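ParA (Salmonella enterica subsp. enterica serovar Newport str. SL317, PDB 3EZF) is a partition ATPase that probably drives the segregation of a plasmid and, in ADP-mediated fashion, regulates transcription, probably binding DNA through a winged helix-turn-helix domain. Local coordinates at residues Gln230-Asp242 with Asp260-Leu272. Numbering follows the deposited sequence.
Sequences QNQYEILRRNIID and DPFLLNGLAASDL. Unlike the reference sequence in segment 230-242: Gln230 (reference Met), Asn231 (reference Lys), Gln232 (reference Pro), Tyr233 (reference Ser), Ile235 (reference Val), Arg238 (reference Lys), Asn239 (reference Lys), Asp242 (reference Glu).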
# COMPACT_ATOMS: atom_id res chain seq x y z
N GLN A 230 15.85 11.97 24.99
CA GLN A 230 16.19 10.97 23.98
C GLN A 230 16.17 11.54 22.56
O GLN A 230 15.40 12.45 22.27
CB GLN A 230 15.19 9.81 24.04
CG GLN A 230 15.55 8.70 24.99
CD GLN A 230 16.77 7.95 24.52
OE1 GLN A 230 17.12 6.92 25.09
NE2 GLN A 230 17.43 8.46 23.48
N ASN A 231 16.99 10.98 21.68
CA ASN A 231 17.06 11.42 20.29
C ASN A 231 16.03 10.63 19.50
O ASN A 231 16.14 9.42 19.36
CB ASN A 231 18.45 11.16 19.72
CG ASN A 231 18.58 11.62 18.29
OD1 ASN A 231 19.51 12.35 17.94
ND2 ASN A 231 17.65 11.19 17.44
N GLN A 232 15.03 11.32 18.96
CA GLN A 232 13.97 10.65 18.23
C GLN A 232 14.38 9.73 17.10
O GLN A 232 13.59 8.90 16.68
CB GLN A 232 12.98 11.67 17.67
CG GLN A 232 13.59 12.58 16.63
CD GLN A 232 12.60 13.56 16.09
OE1 GLN A 232 12.99 14.64 15.65
NE2 GLN A 232 11.31 13.20 16.10
N TYR A 233 15.60 9.87 16.60
CA TYR A 233 16.03 9.04 15.48
C TYR A 233 17.04 7.96 15.84
O TYR A 233 17.63 7.34 14.96
CB TYR A 233 16.57 9.93 14.34
CG TYR A 233 15.54 10.91 13.80
CD1 TYR A 233 15.87 12.24 13.55
CD2 TYR A 233 14.22 10.50 13.56
CE1 TYR A 233 14.92 13.15 13.08
CE2 TYR A 233 13.26 11.40 13.08
CZ TYR A 233 13.62 12.72 12.84
OH TYR A 233 12.67 13.61 12.37
N GLU A 234 17.24 7.72 17.13
CA GLU A 234 18.17 6.70 17.57
C GLU A 234 17.47 5.70 18.46
O GLU A 234 18.11 4.79 19.00
CB GLU A 234 19.34 7.31 18.34
CG GLU A 234 20.14 8.35 17.58
CD GLU A 234 21.37 8.85 18.36
OE1 GLU A 234 21.43 8.64 19.59
OE2 GLU A 234 22.27 9.46 17.75
N ILE A 235 16.16 5.85 18.64
CA ILE A 235 15.40 4.95 19.49
C ILE A 235 15.46 3.50 19.01
O ILE A 235 15.71 2.60 19.81
CB ILE A 235 13.91 5.34 19.60
CG1 ILE A 235 13.76 6.84 19.83
CG2 ILE A 235 13.28 4.57 20.75
CD1 ILE A 235 14.52 7.36 21.03
N LEU A 236 15.22 3.28 17.72
CA LEU A 236 15.24 1.92 17.15
C LEU A 236 16.52 1.16 17.49
O LEU A 236 16.47 0.00 17.85
CB LEU A 236 15.07 1.97 15.61
CG LEU A 236 14.50 0.76 14.86
CD1 LEU A 236 14.94 0.84 13.41
CD2 LEU A 236 14.96 -0.54 15.44
N ARG A 237 17.68 1.81 17.38
CA ARG A 237 18.94 1.14 17.67
C ARG A 237 19.13 0.92 19.16
O ARG A 237 19.71 -0.07 19.57
CB ARG A 237 20.13 1.97 17.15
CG ARG A 237 21.10 1.24 16.18
CD ARG A 237 21.95 0.10 16.76
NE ARG A 237 22.45 -0.74 15.66
CZ ARG A 237 23.37 -1.71 15.76
NH1 ARG A 237 23.94 -2.01 16.93
NH2 ARG A 237 23.72 -2.39 14.68
N ARG A 238 18.64 1.84 19.97
CA ARG A 238 18.83 1.73 21.40
C ARG A 238 17.80 0.92 22.19
O ARG A 238 18.17 0.21 23.11
CB ARG A 238 18.92 3.12 22.02
CG ARG A 238 19.81 3.17 23.24
CD ARG A 238 19.38 4.24 24.23
NE ARG A 238 18.13 3.89 24.90
CZ ARG A 238 17.89 4.12 26.19
NH1 ARG A 238 18.82 4.71 26.94
NH2 ARG A 238 16.73 3.76 26.74
N ASN A 239 16.53 1.02 21.83
CA ASN A 239 15.49 0.34 22.59
C ASN A 239 15.05 -1.04 22.11
O ASN A 239 14.31 -1.73 22.81
CB ASN A 239 14.28 1.27 22.75
CG ASN A 239 14.60 2.51 23.58
OD1 ASN A 239 13.79 3.42 23.69
ND2 ASN A 239 15.79 2.53 24.17
N ILE A 240 15.48 -1.44 20.92
CA ILE A 240 15.12 -2.76 20.42
C ILE A 240 16.33 -3.52 19.91
O ILE A 240 16.72 -4.53 20.48
CB ILE A 240 14.04 -2.70 19.29
CG1 ILE A 240 12.69 -2.23 19.87
CG2 ILE A 240 13.90 -4.10 18.64
CD1 ILE A 240 11.57 -2.12 18.87
N ILE A 241 16.93 -2.99 18.84
CA ILE A 241 18.08 -3.61 18.18
C ILE A 241 19.24 -3.92 19.10
O ILE A 241 19.65 -5.07 19.20
CB ILE A 241 18.58 -2.74 16.98
CG1 ILE A 241 17.61 -2.91 15.80
CG2 ILE A 241 19.98 -3.15 16.56
CD1 ILE A 241 17.92 -2.04 14.61
N ASP A 242 19.78 -2.91 19.77
CA ASP A 242 20.90 -3.16 20.68
C ASP A 242 20.48 -4.04 21.86
O ASP A 242 21.32 -4.68 22.48
CB ASP A 242 21.51 -1.85 21.19
CG ASP A 242 22.70 -1.39 20.36
OD1 ASP A 242 23.20 -2.20 19.55
OD2 ASP A 242 23.15 -0.23 20.52
N ASP A 260 8.27 9.12 8.29
CA ASP A 260 9.57 9.71 8.52
C ASP A 260 10.15 9.20 9.82
O ASP A 260 11.11 8.45 9.81
CB ASP A 260 9.51 11.24 8.53
CG ASP A 260 10.24 11.88 7.35
OD1 ASP A 260 10.62 13.07 7.48
OD2 ASP A 260 10.43 11.20 6.31
N PRO A 261 9.54 9.58 10.95
CA PRO A 261 10.17 9.05 12.17
C PRO A 261 10.54 7.57 12.08
O PRO A 261 11.59 7.18 12.55
CB PRO A 261 9.14 9.36 13.25
CG PRO A 261 7.84 9.48 12.49
CD PRO A 261 8.24 10.20 11.25
N PHE A 262 9.71 6.75 11.44
CA PHE A 262 10.04 5.33 11.33
C PHE A 262 11.14 5.13 10.30
O PHE A 262 12.10 4.41 10.56
CB PHE A 262 8.80 4.51 10.97
CG PHE A 262 7.74 4.48 12.05
CD1 PHE A 262 6.50 3.89 11.82
CD2 PHE A 262 7.97 5.06 13.30
CE1 PHE A 262 5.52 3.87 12.81
CE2 PHE A 262 6.99 5.05 14.29
CZ PHE A 262 5.77 4.46 14.04
N LEU A 263 10.98 5.76 9.13
CA LEU A 263 11.98 5.67 8.05
C LEU A 263 13.34 6.14 8.58
O LEU A 263 14.35 5.45 8.44
CB LEU A 263 11.58 6.58 6.89
CG LEU A 263 11.86 6.16 5.45
CD1 LEU A 263 13.28 5.67 5.28
CD2 LEU A 263 10.88 5.08 5.07
N LEU A 264 13.34 7.33 9.18
CA LEU A 264 14.53 7.94 9.76
C LEU A 264 15.19 7.02 10.80
O LEU A 264 16.41 6.83 10.79
CB LEU A 264 14.17 9.28 10.41
CG LEU A 264 14.04 10.60 9.62
CD1 LEU A 264 15.42 11.15 9.37
CD2 LEU A 264 13.31 10.39 8.32
N ASN A 265 14.39 6.45 11.69
CA ASN A 265 14.93 5.54 12.70
C ASN A 265 15.50 4.33 11.99
O ASN A 265 16.57 3.84 12.37
CB ASN A 265 13.84 5.12 13.69
CG ASN A 265 13.88 5.92 14.98
OD1 ASN A 265 14.79 5.79 15.79
ND2 ASN A 265 12.88 6.76 15.17
N GLY A 266 14.81 3.84 10.97
CA GLY A 266 15.32 2.70 10.23
C GLY A 266 16.70 2.97 9.62
O GLY A 266 17.66 2.27 9.91
N LEU A 267 16.79 3.99 8.78
CA LEU A 267 18.06 4.33 8.15
C LEU A 267 19.14 4.58 9.18
O LEU A 267 20.31 4.27 8.93
CB LEU A 267 17.92 5.61 7.32
CG LEU A 267 17.19 5.55 5.99
CD1 LEU A 267 17.33 6.89 5.33
CD2 LEU A 267 17.77 4.47 5.11
N ALA A 268 18.75 5.14 10.32
CA ALA A 268 19.70 5.48 11.38
C ALA A 268 20.29 4.32 12.19
O ALA A 268 21.19 4.53 13.00
CB ALA A 268 19.04 6.49 12.35
N ALA A 269 19.81 3.10 11.96
CA ALA A 269 20.29 1.96 12.73
C ALA A 269 20.78 0.82 11.86
O ALA A 269 21.31 -0.17 12.37
CB ALA A 269 19.18 1.45 13.63
N SER A 270 20.60 0.97 10.55
CA SER A 270 20.98 -0.05 9.59
C SER A 270 22.34 0.18 8.96
O SER A 270 22.78 1.32 8.77
CB SER A 270 19.91 -0.14 8.51
OG SER A 270 18.62 -0.13 9.10
N ASP A 271 23.01 -0.92 8.61
CA ASP A 271 24.32 -0.81 8.00
C ASP A 271 24.31 -1.21 6.54
O ASP A 271 25.30 -1.05 5.83
CB ASP A 271 25.36 -1.64 8.78
CG ASP A 271 24.75 -2.83 9.48
OD1 ASP A 271 23.94 -3.54 8.85
OD2 ASP A 271 25.08 -3.06 10.67
N LEU A 272 23.16 -1.70 6.07
CA LEU A 272 23.02 -2.13 4.68
C LEU A 272 21.66 -1.71 4.12
O LEU A 272 20.61 -2.01 4.69
CB LEU A 272 23.20 -3.66 4.60
CG LEU A 272 23.36 -4.43 3.27
CD1 LEU A 272 22.21 -5.41 3.10
CD2 LEU A 272 23.42 -3.48 2.10
O HOH W 1 17.60 4.26 15.15
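Asn265 sets its amide against the N-terminal end of helix 235-241 and the turn before it. On one side its ND2 donates to Gln232 O (2.7 Å), meeting that oxygen in the carbonyl plane, and also to Pro261 O one turn back in its own helix. OD1 then accepts a nearly straight bond from Leu236 N (3.2 Å, 175°), though from above its carbonyl plane; in all, three bonds hold the amide's rotation. Water 1 lies within bonding distance of both Tyr233 O and Asn265 O.

Among the apolar contacts, Tyr233 lies alongside Leu264, whose CG makes a CH-pi contact 3.9 Å from the ring centroid, while Gln232 CG covers the opposite face and Pro261 CA sits at the ring edge. With its CG beside the backbone N (chi1 -60°), the ring reaches helix 261-267. Farther along, Leu236 CD1 rests on Gly266 CA (3.7 Å), and Ile241 CD1 meets Ala269 CB.

As for charges, Arg237 bridges to Asp242 within its own segment; Asp271 pairs with Arg309.

The two helices cross at 76°, their axes 8.8 Å apart, in the P-loop NTPase domain. Trp219 of helix 219-226 packs on Asn265 and Ile235, Met181 of helix 177-182 covers Leu236, and Leu272 enters the parallel sheet beside strand 112-116.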